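Local coordinates for precorrin-2 dehydrogenase (Bacillus megaterium, PDB 3DFZ), which catalyses the NAD-dependent dehydrogenation of precorrin-2 to sirohydrochlorin, a precursor in siroheme and anaerobic adenosylcobalamin biosynthesis, at residues T198-D202 with D203-L207; T173-L176 with Y177-V181; S208-K211 with Q212-L216. All coordinates share one frame; numbering follows the deposited sequence.

All three interactions are local and lie in the SirC C-terminal region, away from the probable NAD-binding residues. Interaction 2 lies within helix 168-184, interaction 1 joins the end of helix 190-199 to helix 203-207, and interaction 3 is the N-cap and first two turns of helix 209-218. Their apolar sides meet in one core: I200 packs on L176, C179 and F215, and F175 touches Y205 and F215. Interaction 2 brings this core a sulfur-aromatic contact, interaction 1 a CH-pi contact. Interaction 3 is more exposed: R213 and E214 lie against L209 and V210, one turn back. Interactions 1 and 3 each contain a side-chain N-cap. Interactions 1 and 2 touch the second subunit; 3 does not.

Interaction 1 of 3, residues T198-D202 with D203-L207; sequences TEIID and DQYRL
D202 caps helix 203-207 while the Y205 ring folds back over I200, in a helix-loop-helix turn of the SirC C-terminal region. I200 and Y205 cross at about a right angle. The CA of I200 sits over the centre of the Y205 ring in a CH-pi contact, 3.7 Å from the centroid. The I200 CG2 branch adds an apolar touch to Y205 CE2 at 3.7 Å. D202 stands at the edge of the same ring, its carboxylate turned 39° from the ring plane. It is the N-cap: D202 OD1 accepts from Y205 N at 2.9 Å, with an N-H...O angle of 156°. CG of D202 lies between its own backbone N and carbonyl carbon (chi1 65°), which turns OD1 to the amide N of Y205. A weak backbone bond from R206 N to D202 O follows. R206 NH2 forms a salt bridge with D203 OD1, 2.9 Å away, meeting it from above the carboxylate plane; R206 NH1 bonds to S168 OG. Y172 OH of helix 168-184 bonds to I200 O and ties the turn to that helix. Water 1 joins the two segments: it accepts from R206 NE at 2.9 Å and donates weakly to D202 O.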
# COMPACT_ATOMS: atom_id res chain seq x y z
N THR B 198 -21.41 12.80 -6.06
CA THR B 198 -20.63 13.97 -5.63
C THR B 198 -21.33 14.73 -4.51
O THR B 198 -20.69 15.16 -3.54
CB THR B 198 -20.44 14.98 -6.80
OG1 THR B 198 -19.94 14.27 -7.93
CG2 THR B 198 -19.44 16.07 -6.44
N GLU B 199 -22.64 14.88 -4.67
CA GLU B 199 -23.53 15.69 -3.84
C GLU B 199 -23.39 15.35 -2.34
O GLU B 199 -23.44 16.23 -1.48
CB GLU B 199 -24.97 15.46 -4.32
CG GLU B 199 -26.02 16.36 -3.70
CD GLU B 199 -27.24 16.54 -4.59
OE1 GLU B 199 -28.06 15.58 -4.68
OE2 GLU B 199 -27.40 17.65 -5.19
N ILE B 200 -23.17 14.07 -2.07
CA ILE B 200 -23.28 13.51 -0.75
C ILE B 200 -21.95 13.49 -0.01
O ILE B 200 -21.85 12.86 1.03
CB ILE B 200 -23.91 12.05 -0.82
CG1 ILE B 200 -23.07 11.14 -1.71
CG2 ILE B 200 -25.33 12.13 -1.30
CD1 ILE B 200 -23.57 9.62 -1.77
N ILE B 201 -20.94 14.15 -0.58
CA ILE B 201 -19.64 14.31 0.07
C ILE B 201 -19.49 15.71 0.69
O ILE B 201 -19.01 16.63 0.05
CB ILE B 201 -18.46 14.05 -0.92
CG1 ILE B 201 -18.60 12.69 -1.64
CG2 ILE B 201 -17.10 14.16 -0.23
CD1 ILE B 201 -18.87 11.47 -0.75
N ASP B 202 -19.95 15.86 1.93
CA ASP B 202 -19.59 16.97 2.81
C ASP B 202 -19.79 16.60 4.31
O ASP B 202 -20.29 15.52 4.60
CB ASP B 202 -20.32 18.27 2.44
CG ASP B 202 -21.82 18.19 2.64
OD1 ASP B 202 -22.30 17.65 3.64
OD2 ASP B 202 -22.54 18.73 1.78
N ASP B 203 -19.44 17.50 5.22
CA ASP B 203 -19.56 17.27 6.68
C ASP B 203 -20.99 17.05 7.16
O ASP B 203 -21.25 16.26 8.08
CB ASP B 203 -18.90 18.41 7.47
CG ASP B 203 -17.38 18.43 7.33
OD1 ASP B 203 -16.78 17.35 7.19
OD2 ASP B 203 -16.78 19.53 7.43
N GLN B 204 -21.92 17.75 6.53
CA GLN B 204 -23.34 17.67 6.90
C GLN B 204 -24.02 16.34 6.53
O GLN B 204 -24.92 15.90 7.24
CB GLN B 204 -24.13 18.82 6.28
CG GLN B 204 -25.39 19.17 7.00
CD GLN B 204 -26.12 20.29 6.29
OE1 GLN B 204 -26.60 20.09 5.18
NE2 GLN B 204 -26.18 21.47 6.91
N TYR B 205 -23.61 15.72 5.41
CA TYR B 205 -24.10 14.39 5.06
C TYR B 205 -23.62 13.38 6.06
O TYR B 205 -24.37 12.46 6.40
CB TYR B 205 -23.67 13.98 3.65
CG TYR B 205 -24.67 14.45 2.61
CD1 TYR B 205 -24.49 15.66 1.94
CD2 TYR B 205 -25.83 13.73 2.37
CE1 TYR B 205 -25.40 16.11 1.01
CE2 TYR B 205 -26.78 14.17 1.44
CZ TYR B 205 -26.55 15.38 0.76
OH TYR B 205 -27.46 15.82 -0.18
N ARG B 206 -22.39 13.54 6.53
CA ARG B 206 -21.81 12.68 7.56
C ARG B 206 -22.51 12.80 8.93
O ARG B 206 -22.66 11.80 9.64
CB ARG B 206 -20.30 12.97 7.71
CG ARG B 206 -19.62 12.10 8.75
CD ARG B 206 -18.12 12.11 8.65
NE ARG B 206 -17.60 13.48 8.58
CZ ARG B 206 -17.15 14.18 9.61
NH1 ARG B 206 -17.16 13.64 10.84
NH2 ARG B 206 -16.72 15.44 9.42
N LEU B 207 -22.96 14.00 9.27
CA LEU B 207 -23.25 14.37 10.67
C LEU B 207 -24.71 14.73 10.84
O LEU B 207 -25.14 15.13 11.91
CB LEU B 207 -22.31 15.51 11.13
CG LEU B 207 -20.81 15.12 11.22
CD1 LEU B 207 -19.84 16.28 11.39
CD2 LEU B 207 -20.55 14.06 12.29
O HOH W 1 -17.71 13.92 5.67

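Interaction 2 of 3, residues T173-L176 with Y177-V181; sequences TQFL and YECRV
The thiol sulfur of C179 sits over one face of the F175 ring, a sulfur-aromatic contact between positions i and i+4 of the alpha-helix 168-184. C179 SG lies 3.5 Å from the F175 ring centroid and 25° off the normal. It is offset toward the rim, where CE1 and CZ of F175 are nearest, both at 3.3 Å. The two first torsions make this possible. F175 carries CG opposite its backbone N (chi1 161°), and C179 carries SG beside its own N (chi1 -65°), so ring and sulfur meet on one flank of the helix. This flank is buried. F215 of helix 209-218 touches both residues, and I200 packs on F175, C179 and L176.

The backbone beneath keeps its i to i+4 bonds. C179 N donates to F175 O at 3.0 Å. R180 N to L176 O is also 3.0 Å. Y177 N donates to T173 O at 2.9 Å.

Other flanks of the helix are polar or face the dimer partner. The Y177 ring makes a cation-pi contact with R139, and Q174 OE1 is hydrogen-bonded to R139 NH1. R180 NE bonds to G148 O of the second subunit, whose S150 also packs on L176. Water 2 bridges Q174 and E178. It donates to Q174 O at 2.9 Å and to E178 OE1 at 2.6 Å, linking a main-chain carbonyl to a carboxylate one turn on.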
# COMPACT_ATOMS: atom_id res chain seq x y z
N THR B 173 -19.76 5.79 5.89
CA THR B 173 -19.39 5.00 4.71
C THR B 173 -20.41 3.90 4.47
O THR B 173 -20.51 3.38 3.36
CB THR B 173 -17.94 4.45 4.76
OG1 THR B 173 -17.72 3.75 6.01
CG2 THR B 173 -16.97 5.62 4.66
N GLN B 174 -21.18 3.57 5.51
CA GLN B 174 -22.32 2.67 5.35
C GLN B 174 -23.44 3.35 4.59
O GLN B 174 -24.02 2.74 3.69
CB GLN B 174 -22.82 2.09 6.71
CG GLN B 174 -24.11 1.25 6.63
CD GLN B 174 -24.01 -0.03 5.74
OE1 GLN B 174 -22.93 -0.62 5.58
NE2 GLN B 174 -25.14 -0.45 5.18
N PHE B 175 -23.77 4.60 4.97
CA PHE B 175 -24.67 5.44 4.14
C PHE B 175 -24.17 5.53 2.70
O PHE B 175 -24.94 5.32 1.76
CB PHE B 175 -24.83 6.85 4.75
CG PHE B 175 -25.36 7.91 3.76
CD1 PHE B 175 -26.71 7.96 3.42
CD2 PHE B 175 -24.49 8.84 3.18
CE1 PHE B 175 -27.20 8.93 2.51
CE2 PHE B 175 -24.98 9.83 2.27
CZ PHE B 175 -26.34 9.87 1.94
N LEU B 176 -22.90 5.88 2.53
CA LEU B 176 -22.34 6.07 1.17
C LEU B 176 -22.39 4.82 0.35
O LEU B 176 -22.54 4.89 -0.87
CB LEU B 176 -20.89 6.60 1.22
CG LEU B 176 -20.68 8.01 1.78
CD1 LEU B 176 -19.19 8.32 1.93
CD2 LEU B 176 -21.35 9.04 0.87
N TYR B 177 -22.20 3.67 1.00
CA TYR B 177 -22.22 2.37 0.31
C TYR B 177 -23.62 2.09 -0.25
O TYR B 177 -23.77 1.79 -1.44
CB TYR B 177 -21.74 1.23 1.23
CG TYR B 177 -21.64 -0.10 0.48
CD1 TYR B 177 -20.57 -0.36 -0.38
CD2 TYR B 177 -22.62 -1.08 0.63
CE1 TYR B 177 -20.48 -1.54 -1.07
CE2 TYR B 177 -22.54 -2.26 -0.05
CZ TYR B 177 -21.47 -2.50 -0.91
OH TYR B 177 -21.38 -3.70 -1.59
N GLU B 178 -24.65 2.22 0.61
CA GLU B 178 -26.03 2.07 0.17
C GLU B 178 -26.38 3.04 -0.97
O GLU B 178 -27.02 2.64 -1.93
CB GLU B 178 -27.00 2.22 1.34
CG GLU B 178 -28.47 2.07 1.00
CD GLU B 178 -29.37 2.07 2.24
OE1 GLU B 178 -28.85 1.96 3.38
OE2 GLU B 178 -30.60 2.14 2.06
N CYS B 179 -25.97 4.30 -0.87
CA CYS B 179 -26.18 5.23 -1.99
C CYS B 179 -25.55 4.74 -3.28
O CYS B 179 -26.19 4.81 -4.30
CB CYS B 179 -25.64 6.63 -1.68
SG CYS B 179 -26.46 7.48 -0.36
N ARG B 180 -24.31 4.26 -3.23
CA ARG B 180 -23.59 3.73 -4.40
C ARG B 180 -24.39 2.61 -5.08
O ARG B 180 -24.66 2.65 -6.28
CB ARG B 180 -22.20 3.25 -3.99
CG ARG B 180 -21.22 2.90 -5.10
CD ARG B 180 -20.37 4.12 -5.50
NE ARG B 180 -19.11 3.72 -6.15
CZ ARG B 180 -18.78 3.97 -7.42
NH1 ARG B 180 -19.60 4.63 -8.23
NH2 ARG B 180 -17.61 3.55 -7.87
N VAL B 181 -24.81 1.63 -4.27
CA VAL B 181 -25.68 0.52 -4.69
C VAL B 181 -26.93 1.05 -5.41
O VAL B 181 -27.20 0.64 -6.55
CB VAL B 181 -26.10 -0.36 -3.47
CG1 VAL B 181 -27.26 -1.34 -3.84
CG2 VAL B 181 -24.90 -1.10 -2.90
O HOH W 2 -26.74 2.68 4.66

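Interaction 3 of 3, residues S208-K211 with Q212-L216; sequences SLVK and QREFL
S208 O accepts from Q212 N at 3.2 Å and opens the i to i+4 ladder of the alpha-helix 209-218, in which E214 N donates to V210 O at 2.8 Å. S208 is the N-cap, and its OG accepts from K211 N at 3.1 Å (N-H...O 167°). A sulfate, probably from the crystallisation liquor, is modelled doubtfully close to S208.

Three pairs make the side-chain contact. L209 and R213 lie obliquely against each other. In R213, CG is anti to the carbonyl carbon (chi1 -65°) and the extended chain runs back past L209 O. L209 CB lies over one face of the guanidinium. R213 NH2 reaches L209 CD1 at 3.9 Å. V210 and E214 instead lie side by side and point the same way, with V210 CG1 against the E214 carboxylate.

Q212 faces inward. Its NE2 is shared by Y205 O and by Q171 OE1 of helix 168-184, so its amide joins three helices. K211 NZ bonds to Q204 OE1. F215 packs among C179, Y205, L196 and E199. The CD2 branch of L209 rests against the Q212 amide, 3.7 Å from Q212 OE1.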
# COMPACT_ATOMS: atom_id res chain seq x y z
N SER B 208 -25.47 14.57 9.76
CA SER B 208 -26.91 14.69 9.80
C SER B 208 -27.62 13.45 9.25
O SER B 208 -27.50 13.12 8.07
CB SER B 208 -27.39 15.96 9.09
OG SER B 208 -28.78 15.92 8.91
N LEU B 209 -28.39 12.78 10.11
CA LEU B 209 -29.12 11.57 9.71
C LEU B 209 -30.39 11.92 8.92
O LEU B 209 -30.85 11.13 8.12
CB LEU B 209 -29.45 10.69 10.92
CG LEU B 209 -28.32 9.90 11.61
CD1 LEU B 209 -28.88 8.96 12.70
CD2 LEU B 209 -27.39 9.10 10.67
N VAL B 210 -30.93 13.11 9.15
CA VAL B 210 -32.05 13.62 8.35
C VAL B 210 -31.59 13.76 6.89
O VAL B 210 -32.23 13.25 5.98
CB VAL B 210 -32.56 15.00 8.90
CG1 VAL B 210 -33.40 15.78 7.89
CG2 VAL B 210 -33.33 14.80 10.16
N LYS B 211 -30.50 14.49 6.70
CA LYS B 211 -29.91 14.72 5.39
C LYS B 211 -29.75 13.39 4.66
O LYS B 211 -30.16 13.25 3.50
CB LYS B 211 -28.53 15.35 5.58
CG LYS B 211 -27.86 15.90 4.34
CD LYS B 211 -28.40 17.23 3.98
CE LYS B 211 -27.65 17.82 2.82
NZ LYS B 211 -27.97 19.24 2.60
N GLN B 212 -29.15 12.42 5.37
CA GLN B 212 -28.89 11.11 4.82
C GLN B 212 -30.20 10.46 4.37
O GLN B 212 -30.37 10.14 3.20
CB GLN B 212 -28.15 10.22 5.84
CG GLN B 212 -26.64 10.46 5.94
CD GLN B 212 -26.02 9.46 6.85
OE1 GLN B 212 -26.65 8.46 7.15
NE2 GLN B 212 -24.79 9.72 7.32
N ARG B 213 -31.14 10.32 5.31
CA ARG B 213 -32.43 9.67 5.07
C ARG B 213 -33.28 10.28 3.99
O ARG B 213 -33.86 9.55 3.20
CB ARG B 213 -33.23 9.57 6.37
CG ARG B 213 -32.56 8.67 7.38
CD ARG B 213 -33.05 8.97 8.77
NE ARG B 213 -32.35 8.12 9.74
CZ ARG B 213 -32.80 7.86 10.97
NH1 ARG B 213 -33.94 8.41 11.41
NH2 ARG B 213 -32.10 7.07 11.75
N GLU B 214 -33.35 11.60 3.95
CA GLU B 214 -34.07 12.32 2.89
C GLU B 214 -33.44 12.13 1.50
O GLU B 214 -34.14 12.22 0.50
CB GLU B 214 -34.17 13.82 3.20
CG GLU B 214 -34.95 14.12 4.46
CD GLU B 214 -35.21 15.60 4.70
OE1 GLU B 214 -34.49 16.50 4.15
OE2 GLU B 214 -36.17 15.85 5.45
N PHE B 215 -32.12 11.93 1.45
CA PHE B 215 -31.43 11.65 0.19
C PHE B 215 -31.72 10.23 -0.30
O PHE B 215 -31.94 10.03 -1.50
CB PHE B 215 -29.92 11.83 0.30
CG PHE B 215 -29.21 11.61 -1.00
CD1 PHE B 215 -29.20 12.60 -1.99
CD2 PHE B 215 -28.58 10.39 -1.27
CE1 PHE B 215 -28.55 12.38 -3.21
CE2 PHE B 215 -27.95 10.16 -2.47
CZ PHE B 215 -27.93 11.16 -3.45
N LEU B 216 -31.73 9.27 0.63
CA LEU B 216 -32.12 7.89 0.33
C LEU B 216 -33.53 7.85 -0.26
O LEU B 216 -33.74 7.19 -1.28
CB LEU B 216 -32.07 6.98 1.57
CG LEU B 216 -30.67 6.71 2.11
CD1 LEU B 216 -30.71 6.16 3.54
CD2 LEU B 216 -29.88 5.77 1.16